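Local coordinates for protein sucrose 6(F)-phosphate phosphorylase (Thermoanaerobacterium thermosaccharolyticum DSM 571, PDB 6S9V) that is a carbohydrate-active enzyme of the alpha-amylase family, built on an eight-stranded beta/alpha barrel with a separate five-stranded antiparallel sheet towards its C-terminus, at residues K286-L291 and E457-D462; G214-K219 and P229-F234; D462-T467 and I479-Y484. All coordinates share one frame; numbering follows the deposited sequence.

How the interactions relate
Along the chain, interaction 2 closes before interaction 1 opens, and interaction 3 starts at D462, where interaction 1 ends. Interaction 2 belongs to the beta/alpha barrel, in the connection from strand 207-210 to helix 230-244. Its centre lies about 39 Å from that of interaction 1 and 42 Å from that of interaction 3. Those two are neighbours, with centres about 7 Å apart. They share D462 and one sulfate, and are tied together by K286 NZ to L481 O and N288 ND2 to E463 O. Interaction 1 docks the junction of helices 275-285 and 289-295 against the loop between strands 453-456 and 463-470 of the antiparallel sheet, whose hairpin interaction 3 zips up, so the pair joins helical and sheet parts.

Interaction 1: K286-L291 and E457-D462; sequences KSNEML and EDCRKD. With SO4 (sulfate ion), chain G.
The backbones of S287 and D462 come within 5.1 Å of each other at their CA atoms, and the touching parts of the segments run at 135° to one another. K286 leaves helix 275-285 with positive phi, and the chain turns at once into helix 289-295. At this junction the N-H of N288 donates to K461 O (2.9 Å) in the plane of that carbonyl, while the CA-H of S287 makes a weaker contact with the same oxygen. S287 also caps the second helix, its OG accepting from E289 N in a nearly straight bond (169°).

N288 turns its amide towards the 457-462 loop. N288 ND2 donates to E463 O, just beyond that loop, and lies 3.5 Å from C459 SG. K461 supplies the largest surface here. With CG anti to its backbone N (chi1 -171°) the chain first passes S287, K461 CG lying 3.6 Å from S287 OG. The extended first half of the lysine puts K461 CD 3.1 Å from E289 OE2; the bends beyond CD then curl K461 NZ back towards K286 O (3.6 Å), so that the E289 carboxylate meets lysine methylenes and not the ammonium group. K286 sends its own amine to L481 O and K482 O. On the outer side of the loop, R460 presents a guanidinium edge to a sulfate, NH2 donating to O1 (3.0 Å) and NE to O3 (3.2 Å).

The helix junction is therefore fixed to the loop and the strand that follows it through main-chain carbonyls: K461 O takes N288 N, and E463 O takes the N288 amide. The opposite charges of E289 and K461 probably add only a longer-range attraction, and the sulfate probably offsets part of the positive charge of R460.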
loop_
_atom_site.group_PDB
_atom_site.type_symbol
_atom_site.label_atom_id
_atom_site.label_comp_id
_atom_site.label_asym_id
_atom_site.label_seq_id
_atom_site.Cartn_x
_atom_site.Cartn_y
_atom_site.Cartn_z
ATOM N N LYS A 286 -9.382 -1.931 -24.453
ATOM C CA LYS A 286 -10.529 -1.119 -24.846
ATOM C C LYS A 286 -11.836 -1.852 -24.570
ATOM O O LYS A 286 -12.748 -1.882 -25.402
ATOM C CB LYS A 286 -10.446 -0.720 -26.318
ATOM C CG LYS A 286 -9.221 0.081 -26.671
ATOM C CD LYS A 286 -9.269 0.517 -28.125
ATOM C CE LYS A 286 -7.982 1.217 -28.538
ATOM N NZ LYS A 286 -7.761 2.494 -27.796
ATOM N N SER A 287 -11.922 -2.453 -23.385
ATOM C CA SER A 287 -13.110 -3.196 -22.990
ATOM C C SER A 287 -13.415 -2.914 -21.529
ATOM O O SER A 287 -12.527 -3.015 -20.678
ATOM C CB SER A 287 -12.926 -4.704 -23.181
ATOM O OG SER A 287 -13.982 -5.406 -22.537
ATOM N N ASN A 288 -14.675 -2.617 -21.237
ATOM C CA ASN A 288 -15.086 -2.307 -19.878
ATOM C C ASN A 288 -15.541 -3.537 -19.100
ATOM O O ASN A 288 -15.907 -3.404 -17.928
ATOM C CB ASN A 288 -16.212 -1.256 -19.892
ATOM C CG ASN A 288 -17.534 -1.801 -20.429
ATOM O OD1 ASN A 288 -17.715 -3.014 -20.579
ATOM N ND2 ASN A 288 -18.478 -0.901 -20.693
ATOM N N GLU A 289 -15.491 -4.730 -19.705
ATOM C CA GLU A 289 -16.234 -5.867 -19.162
ATOM C C GLU A 289 -15.699 -6.289 -17.799
ATOM O O GLU A 289 -16.474 -6.521 -16.860
ATOM C CB GLU A 289 -16.180 -7.045 -20.140
ATOM C CG GLU A 289 -16.996 -6.836 -21.403
ATOM C CD GLU A 289 -17.359 -8.134 -22.121
ATOM O OE1 GLU A 289 -17.618 -9.156 -21.449
ATOM O OE2 GLU A 289 -17.387 -8.126 -23.370
ATOM N N MET A 290 -14.381 -6.406 -17.670
ATOM C CA MET A 290 -13.795 -6.774 -16.386
ATOM C C MET A 290 -14.034 -5.692 -15.342
ATOM O O MET A 290 -14.366 -5.991 -14.190
ATOM C CB MET A 290 -12.300 -7.019 -16.553
ATOM C CG MET A 290 -11.612 -7.563 -15.321
ATOM S SD MET A 290 -9.836 -7.748 -15.561
ATOM C CE MET A 290 -9.349 -8.363 -13.945
ATOM N N LEU A 291 -13.861 -4.427 -15.727
ATOM C CA LEU A 291 -14.083 -3.322 -14.801
ATOM C C LEU A 291 -15.527 -3.293 -14.325
ATOM O O LEU A 291 -15.799 -3.138 -13.128
ATOM C CB LEU A 291 -13.715 -2.003 -15.475
ATOM C CG LEU A 291 -14.037 -0.722 -14.698
ATOM C CD1 LEU A 291 -13.198 -0.634 -13.433
ATOM C CD2 LEU A 291 -13.813 0.496 -15.598
ATOM N N GLU A 457 -23.608 3.071 -15.216
ATOM C CA GLU A 457 -24.554 3.347 -16.287
ATOM C C GLU A 457 -24.296 2.399 -17.448
ATOM O O GLU A 457 -23.147 2.051 -17.738
ATOM C CB GLU A 457 -24.446 4.791 -16.793
ATOM C CG GLU A 457 -24.601 5.867 -15.728
ATOM C CD GLU A 457 -26.042 6.095 -15.307
ATOM O OE1 GLU A 457 -26.917 5.257 -15.632
ATOM O OE2 GLU A 457 -26.299 7.126 -14.649
ATOM N N ASP A 458 -25.377 1.979 -18.093
ATOM C CA ASP A 458 -25.275 1.146 -19.278
ATOM C C ASP A 458 -24.540 1.902 -20.373
ATOM O O ASP A 458 -24.663 3.123 -20.504
ATOM C CB ASP A 458 -26.663 0.758 -19.777
ATOM C CG ASP A 458 -26.606 -0.185 -20.962
ATOM O OD1 ASP A 458 -25.596 -0.905 -21.098
ATOM O OD2 ASP A 458 -27.547 -0.166 -21.780
ATOM N N CYS A 459 -23.765 1.162 -21.164
ATOM C CA CYS A 459 -23.000 1.759 -22.250
ATOM C C CYS A 459 -22.408 0.632 -23.081
ATOM O O CYS A 459 -22.506 -0.542 -22.722
ATOM C CB CYS A 459 -21.898 2.677 -21.716
ATOM S SG CYS A 459 -20.699 1.832 -20.666
ATOM N N ARG A 460 -21.795 1.009 -24.206
ATOM C CA ARG A 460 -21.123 0.060 -25.083
ATOM C C ARG A 460 -19.867 -0.488 -24.412
ATOM O O ARG A 460 -19.312 0.107 -23.489
ATOM C CB ARG A 460 -20.775 0.721 -26.422
ATOM C CG ARG A 460 -21.989 1.233 -27.198
ATOM C CD ARG A 460 -22.755 0.087 -27.866
ATOM N NE ARG A 460 -22.012 -0.442 -29.008
ATOM C CZ ARG A 460 -22.271 -1.592 -29.620
ATOM N NH1 ARG A 460 -23.259 -2.370 -29.201
ATOM N NH2 ARG A 460 -21.528 -1.970 -30.651
ATOM N N LYS A 461 -19.425 -1.652 -24.896
ATOM C CA LYS A 461 -18.257 -2.305 -24.322
ATOM C C LYS A 461 -17.021 -1.422 -24.375
ATOM O O LYS A 461 -16.181 -1.483 -23.472
ATOM C CB LYS A 461 -17.972 -3.609 -25.075
ATOM C CG LYS A 461 -16.912 -4.485 -24.427
ATOM C CD LYS A 461 -16.642 -5.757 -25.239
ATOM C CE LYS A 461 -15.967 -5.443 -26.578
ATOM N NZ LYS A 461 -14.664 -4.724 -26.427
ATOM N N ASP A 462 -16.895 -0.591 -25.410
ATOM C CA ASP A 462 -15.753 0.305 -25.541
ATOM C C ASP A 462 -16.025 1.686 -24.961
ATOM O O ASP A 462 -15.395 2.666 -25.373
ATOM C CB ASP A 462 -15.322 0.398 -27.009
ATOM C CG ASP A 462 -16.427 0.897 -27.927
ATOM O OD1 ASP A 462 -17.510 1.290 -27.437
ATOM O OD2 ASP A 462 -16.206 0.886 -29.163
HETATM S S SO4 G . -19.138 1.075 -31.079
HETATM O O1 SO4 G . -19.076 -0.293 -30.571
HETATM O O2 SO4 G . -19.480 1.062 -32.498
HETATM O O3 SO4 G . -20.153 1.814 -30.330
HETATM O O4 SO4 G . -17.840 1.724 -30.911
#

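Interaction 2: G214-K219 and P229-F234. With SO4 (sulfate ion), chain D.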
loop_
_atom_site.group_PDB
_atom_site.type_symbol
_atom_site.label_atom_id
_atom_site.label_comp_id
_atom_site.label_asym_id
_atom_site.label_seq_id
_atom_site.Cartn_x
_atom_site.Cartn_y
_atom_site.Cartn_z
ATOM N N GLY A 214 -0.624 -10.213 7.056
ATOM C CA GLY A 214 -0.961 -11.595 6.769
ATOM C C GLY A 214 0.047 -12.602 7.282
ATOM O O GLY A 214 -0.272 -13.793 7.376
ATOM N N TYR A 215 1.255 -12.155 7.633
ATOM C CA TYR A 215 2.328 -13.060 8.021
ATOM C C TYR A 215 2.470 -13.253 9.526
ATOM O O TYR A 215 3.319 -14.044 9.949
ATOM C CB TYR A 215 3.656 -12.552 7.456
ATOM C CG TYR A 215 3.693 -12.594 5.958
ATOM C CD1 TYR A 215 4.078 -13.744 5.293
ATOM C CD2 TYR A 215 3.301 -11.495 5.203
ATOM C CE1 TYR A 215 4.107 -13.799 3.923
ATOM C CE2 TYR A 215 3.317 -11.543 3.820
ATOM C CZ TYR A 215 3.728 -12.700 3.190
ATOM O OH TYR A 215 3.750 -12.776 1.816
ATOM N N VAL A 216 1.657 -12.581 10.348
ATOM C CA VAL A 216 1.972 -12.539 11.771
ATOM C C VAL A 216 1.732 -13.870 12.483
ATOM O O VAL A 216 2.361 -14.121 13.518
ATOM C CB VAL A 216 1.194 -11.427 12.511
ATOM C CG1 VAL A 216 1.593 -10.058 11.969
ATOM C CG2 VAL A 216 -0.329 -11.645 12.451
ATOM N N ILE A 217 0.871 -14.745 11.965
ATOM C CA ILE A 217 0.605 -16.028 12.610
ATOM C C ILE A 217 1.433 -17.113 11.930
ATOM O O ILE A 217 1.270 -17.382 10.732
ATOM C CB ILE A 217 -0.889 -16.394 12.577
ATOM C CG1 ILE A 217 -1.736 -15.316 13.263
ATOM C CG2 ILE A 217 -1.119 -17.763 13.236
ATOM C CD1 ILE A 217 -1.348 -15.026 14.713
ATOM N N LYS A 218 2.306 -17.745 12.703
ATOM C CA LYS A 218 3.053 -18.913 12.260
ATOM C C LYS A 218 2.432 -20.144 12.903
ATOM O O LYS A 218 2.188 -20.160 14.115
ATOM C CB LYS A 218 4.529 -18.813 12.633
ATOM C CG LYS A 218 5.343 -17.848 11.767
ATOM C CD LYS A 218 4.929 -16.405 12.000
ATOM C CE LYS A 218 5.934 -15.453 11.395
ATOM N NZ LYS A 218 5.495 -14.044 11.489
ATOM N N LYS A 219 2.157 -21.159 12.093
ATOM C CA LYS A 219 1.627 -22.416 12.612
ATOM C C LYS A 219 2.175 -23.548 11.762
ATOM O O LYS A 219 1.946 -23.572 10.548
ATOM C CB LYS A 219 0.095 -22.423 12.598
ATOM C CG LYS A 219 -0.537 -23.670 13.217
ATOM C CD LYS A 219 -2.049 -23.697 13.010
ATOM C CE LYS A 219 -2.780 -22.882 14.069
ATOM N NZ LYS A 219 -4.239 -23.193 14.115
ATOM N N PRO A 229 -8.318 -19.480 12.531
ATOM C CA PRO A 229 -8.909 -18.215 12.986
ATOM C C PRO A 229 -7.960 -17.313 13.774
ATOM O O PRO A 229 -8.348 -16.211 14.164
ATOM C CB PRO A 229 -10.054 -18.690 13.885
ATOM C CG PRO A 229 -9.509 -19.937 14.503
ATOM C CD PRO A 229 -8.648 -20.593 13.445
ATOM N N GLU A 230 -6.727 -17.777 13.996
ATOM C CA GLU A 230 -5.797 -17.043 14.850
ATOM C C GLU A 230 -5.568 -15.617 14.356
ATOM O O GLU A 230 -5.466 -14.684 15.161
ATOM C CB GLU A 230 -4.465 -17.792 14.934
ATOM C CG GLU A 230 -4.514 -19.073 15.766
ATOM C CD GLU A 230 -4.984 -20.294 14.987
ATOM O OE1 GLU A 230 -5.438 -20.156 13.833
ATOM O OE2 GLU A 230 -4.885 -21.410 15.539
ATOM N N ILE A 231 -5.464 -15.424 13.044
ATOM C CA ILE A 231 -5.186 -14.085 12.532
ATOM C C ILE A 231 -6.278 -13.109 12.967
ATOM O O ILE A 231 -6.003 -11.940 13.251
ATOM C CB ILE A 231 -5.021 -14.118 11.003
ATOM C CG1 ILE A 231 -4.601 -12.744 10.480
ATOM C CG2 ILE A 231 -6.300 -14.560 10.320
ATOM C CD1 ILE A 231 -3.142 -12.499 10.557
ATOM N N TYR A 232 -7.530 -13.573 13.044
ATOM C CA TYR A 232 -8.622 -12.666 13.392
ATOM C C TYR A 232 -8.594 -12.277 14.865
ATOM O O TYR A 232 -9.060 -11.189 15.231
ATOM C CB TYR A 232 -9.961 -13.301 13.006
ATOM C CG TYR A 232 -10.334 -12.985 11.579
ATOM C CD1 TYR A 232 -10.824 -11.734 11.245
ATOM C CD2 TYR A 232 -10.173 -13.916 10.563
ATOM C CE1 TYR A 232 -11.151 -11.416 9.953
ATOM C CE2 TYR A 232 -10.504 -13.604 9.253
ATOM C CZ TYR A 232 -10.996 -12.349 8.960
ATOM O OH TYR A 232 -11.343 -11.997 7.673
ATOM N N GLU A 233 -8.041 -13.133 15.724
ATOM C CA GLU A 233 -7.876 -12.770 17.126
ATOM C C GLU A 233 -6.897 -11.609 17.279
ATOM O O GLU A 233 -7.111 -10.708 18.102
ATOM C CB GLU A 233 -7.400 -13.991 17.911
ATOM C CG GLU A 233 -8.324 -15.193 17.795
ATOM C CD GLU A 233 -7.785 -16.412 18.513
ATOM O OE1 GLU A 233 -7.365 -16.275 19.680
ATOM O OE2 GLU A 233 -7.775 -17.506 17.906
ATOM N N PHE A 234 -5.816 -11.614 16.495
ATOM C CA PHE A 234 -4.889 -10.490 16.498
ATOM C C PHE A 234 -5.526 -9.247 15.886
ATOM O O PHE A 234 -5.398 -8.143 16.426
ATOM C CB PHE A 234 -3.617 -10.849 15.733
ATOM C CG PHE A 234 -2.661 -9.699 15.585
ATOM C CD1 PHE A 234 -1.855 -9.314 16.647
ATOM C CD2 PHE A 234 -2.585 -8.990 14.399
ATOM C CE1 PHE A 234 -0.989 -8.248 16.526
ATOM C CE2 PHE A 234 -1.713 -7.928 14.271
ATOM C CZ PHE A 234 -0.909 -7.558 15.339
HETATM S S SO4 D . 4.155 -9.595 -0.068
HETATM O O1 SO4 D . 3.066 -10.433 0.451
HETATM O O2 SO4 D . 5.332 -10.404 -0.370
HETATM O O3 SO4 D . 3.686 -8.934 -1.279
HETATM O O4 SO4 D . 4.537 -8.601 0.927
#
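V216 and I217 pack on I231 where the barrel chain passes from strand 207-210 to helix 230-244, part of a beta-alpha-beta crossover of the TIM barrel. Residues 214-219 lie in the connecting loop, and 229-234 include the first turn of the helix, which follows a cis peptide bond before P229.

V216 CG2 makes the closest apolar contact. It meets I231 CD1 at 3.5 Å, tighter than usual for two methyl groups, and sits 4.0 Å from F234 CD2, the valine side chain crossing each of its partners at about a right angle. CG1 of I231, anti to the backbone N (chi1 -175°), carries CD1 out towards the valine. I217 lies across the start of the helix: its CG1 rests 3.7 Å from I231 CA and its CG2 3.8 Å from E230 CB. F234 is backed further by R190 and L193 of helix 187-202.

At the margin, K219 reaches across to the first turn of the helix to form a salt bridge, K219 NZ to E230 OE2, modelled at a doubtful 2.4 Å. Y215 turns the other way. Its OH donates to O1 of a sulfate (2.8 Å), which lies at the edge of the ring and is also held by H358 and R148.

The contact thus combines a buried apolar seam with a charged clasp at its rim, leaving Y215 to face the bound sulfate, which is probably from the crystallisation liquor. K218 NZ, bonded to Y215 O at 2.7 Å and paired with D181, probably helps to hold that part of the loop.

Interaction 3: D462-T467 and I479-Y484; sequences DEIRLT and IDLKTY. With SO4 (sulfate ion), chain G.
D462, just before one strand, and K482, just after its partner, converge on a single sulfate oxygen. K482, extended as far as CD and then bent (chi3 -79°), brings NZ to donate to O4 of the ion (3.0 Å). D462 OD2 lies 2.5 Å from the same O4, so close for two oxygens that an acid group probably holds a proton and donates it.

Behind this cluster the hairpin of strands 463-470 and 473-480 is zipped antiparallel. I464 and I479 form a hydrogen-bonded pair, with I464 N to I479 O and I479 N to I464 O both 3.0 Å. E463 and D480 form the adjacent non-hydrogen-bonded pair. One step further, L481 N reaches D462 O (2.9 Å), the donor tilted 30° from the carbonyl plane. There D480 folds the chain in an Asx turn, OD1 taking K482 N at 2.9 Å from above the carboxylate plane.

On the buried face I464 and I479 run alongside each other in the same direction, with CB atoms 4.1 Å apart. L481 lies roughly perpendicular to I464, L481 CD2 to I464 CD1 3.9 Å. Both isoleucines touch I381 of helix 372-384, and I464 touches L291.

One face of the hairpin is thus sealed by branched aliphatics, while its end gathers acid, lysine and anion. The proton probably relieves repulsion between D462 and the sulfate, whose remaining charge K482 and R460 probably offset.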
loop_
_atom_site.group_PDB
_atom_site.type_symbol
_atom_site.label_atom_id
_atom_site.label_comp_id
_atom_site.label_asym_id
_atom_site.label_seq_id
_atom_site.Cartn_x
_atom_site.Cartn_y
_atom_site.Cartn_z
ATOM N N ASP A 462 -16.895 -0.591 -25.410
ATOM C CA ASP A 462 -15.753 0.305 -25.541
ATOM C C ASP A 462 -16.025 1.686 -24.961
ATOM O O ASP A 462 -15.395 2.666 -25.373
ATOM C CB ASP A 462 -15.322 0.398 -27.009
ATOM C CG ASP A 462 -16.427 0.897 -27.927
ATOM O OD1 ASP A 462 -17.510 1.290 -27.437
ATOM O OD2 ASP A 462 -16.206 0.886 -29.163
ATOM N N GLU A 463 -16.918 1.778 -23.979
ATOM C CA GLU A 463 -17.194 3.026 -23.285
ATOM C C GLU A 463 -17.182 2.762 -21.785
ATOM O O GLU A 463 -17.245 1.615 -21.337
ATOM C CB GLU A 463 -18.549 3.615 -23.698
ATOM C CG GLU A 463 -18.702 3.915 -25.172
ATOM C CD GLU A 463 -20.125 4.300 -25.539
ATOM O OE1 GLU A 463 -21.058 3.965 -24.774
ATOM O OE2 GLU A 463 -20.320 4.933 -26.595
ATOM N N ILE A 464 -17.088 3.841 -21.014
ATOM C CA ILE A 464 -17.254 3.807 -19.564
ATOM C C ILE A 464 -18.178 4.953 -19.184
ATOM O O ILE A 464 -17.934 6.102 -19.567
ATOM C CB ILE A 464 -15.903 3.928 -18.831
ATOM C CG1 ILE A 464 -15.051 2.682 -19.090
ATOM C CG2 ILE A 464 -16.117 4.142 -17.337
ATOM C CD1 ILE A 464 -13.590 2.842 -18.729
ATOM N N ARG A 465 -19.235 4.649 -18.430
ATOM C CA ARG A 465 -20.182 5.674 -17.994
ATOM C C ARG A 465 -20.509 5.434 -16.531
ATOM O O ARG A 465 -21.179 4.451 -16.201
ATOM C CB ARG A 465 -21.452 5.666 -18.845
ATOM C CG ARG A 465 -21.223 6.080 -20.288
ATOM C CD ARG A 465 -22.543 6.363 -21.022
ATOM N NE ARG A 465 -23.061 7.700 -20.745
ATOM C CZ ARG A 465 -24.082 8.262 -21.391
ATOM N NH1 ARG A 465 -24.704 7.603 -22.360
ATOM N NH2 ARG A 465 -24.485 9.484 -21.069
ATOM N N LEU A 466 -20.032 6.326 -15.666
ATOM C CA LEU A 466 -20.231 6.243 -14.225
ATOM C C LEU A 466 -20.729 7.582 -13.700
ATOM O O LEU A 466 -20.241 8.638 -14.114
ATOM C CB LEU A 466 -18.933 5.851 -13.523
ATOM C CG LEU A 466 -18.263 4.567 -14.022
ATOM C CD1 LEU A 466 -16.890 4.406 -13.371
ATOM C CD2 LEU A 466 -19.137 3.335 -13.768
ATOM N N THR A 467 -21.677 7.539 -12.761
ATOM C CA THR A 467 -22.336 8.744 -12.283
ATOM C C THR A 467 -22.391 8.773 -10.763
ATOM O O THR A 467 -22.666 7.754 -10.122
ATOM C CB THR A 467 -23.769 8.843 -12.842
ATOM O OG1 THR A 467 -23.733 9.071 -14.258
ATOM C CG2 THR A 467 -24.551 9.961 -12.155
ATOM N N ILE A 479 -15.995 7.957 -20.861
ATOM C CA ILE A 479 -14.731 7.666 -21.530
ATOM C C ILE A 479 -15.029 6.899 -22.810
ATOM O O ILE A 479 -15.735 5.884 -22.785
ATOM C CB ILE A 479 -13.763 6.858 -20.645
ATOM C CG1 ILE A 479 -13.372 7.636 -19.391
ATOM C CG2 ILE A 479 -12.492 6.490 -21.456
ATOM C CD1 ILE A 479 -12.682 6.793 -18.318
ATOM N N ASP A 480 -14.510 7.400 -23.926
ATOM C CA ASP A 480 -14.468 6.664 -25.185
ATOM C C ASP A 480 -13.145 5.907 -25.209
ATOM O O ASP A 480 -12.083 6.516 -25.371
ATOM C CB ASP A 480 -14.596 7.622 -26.366
ATOM C CG ASP A 480 -14.602 6.912 -27.709
ATOM O OD1 ASP A 480 -14.334 5.690 -27.758
ATOM O OD2 ASP A 480 -14.896 7.586 -28.723
ATOM N N LEU A 481 -13.201 4.585 -25.017
ATOM C CA LEU A 481 -11.973 3.798 -24.957
ATOM C C LEU A 481 -11.284 3.700 -26.311
ATOM O O LEU A 481 -10.122 3.279 -26.370
ATOM C CB LEU A 481 -12.265 2.394 -24.427
ATOM C CG LEU A 481 -12.678 2.357 -22.947
ATOM C CD1 LEU A 481 -13.141 0.967 -22.586
ATOM C CD2 LEU A 481 -11.537 2.806 -22.046
ATOM N N LYS A 482 -11.976 4.051 -27.394
ATOM C CA LYS A 482 -11.327 4.102 -28.698
ATOM C C LYS A 482 -10.276 5.206 -28.742
ATOM O O LYS A 482 -9.180 5.010 -29.280
ATOM C CB LYS A 482 -12.381 4.300 -29.791
ATOM C CG LYS A 482 -13.302 3.092 -29.975
ATOM C CD LYS A 482 -14.264 3.242 -31.155
ATOM C CE LYS A 482 -15.468 4.118 -30.821
ATOM N NZ LYS A 482 -16.438 4.197 -31.965
ATOM N N THR A 483 -10.591 6.371 -28.171
ATOM C CA THR A 483 -9.724 7.538 -28.201
ATOM C C THR A 483 -9.167 7.914 -26.837
ATOM O O THR A 483 -8.272 8.768 -26.768
ATOM C CB THR A 483 -10.499 8.744 -28.750
ATOM O OG1 THR A 483 -11.538 9.089 -27.817
ATOM C CG2 THR A 483 -11.123 8.404 -30.081
ATOM N N TYR A 484 -9.665 7.309 -25.759
ATOM C CA TYR A 484 -9.380 7.684 -24.378
ATOM C C TYR A 484 -9.834 9.103 -24.057
ATOM O O TYR A 484 -9.454 9.648 -23.012
ATOM C CB TYR A 484 -7.896 7.510 -24.038
ATOM C CG TYR A 484 -7.432 6.102 -24.298
ATOM C CD1 TYR A 484 -7.969 5.027 -23.592
ATOM C CD2 TYR A 484 -6.491 5.837 -25.278
ATOM C CE1 TYR A 484 -7.559 3.725 -23.858
ATOM C CE2 TYR A 484 -6.073 4.552 -25.537
ATOM C CZ TYR A 484 -6.610 3.501 -24.836
ATOM O OH TYR A 484 -6.180 2.229 -25.135
HETATM S S SO4 G . -19.138 1.075 -31.079
HETATM O O1 SO4 G . -19.076 -0.293 -30.571
HETATM O O2 SO4 G . -19.480 1.062 -32.498
HETATM O O3 SO4 G . -20.153 1.814 -30.330
HETATM O O4 SO4 G . -17.840 1.724 -30.911
HETATM O O HOH W 1 -16.352 4.209 -27.808
#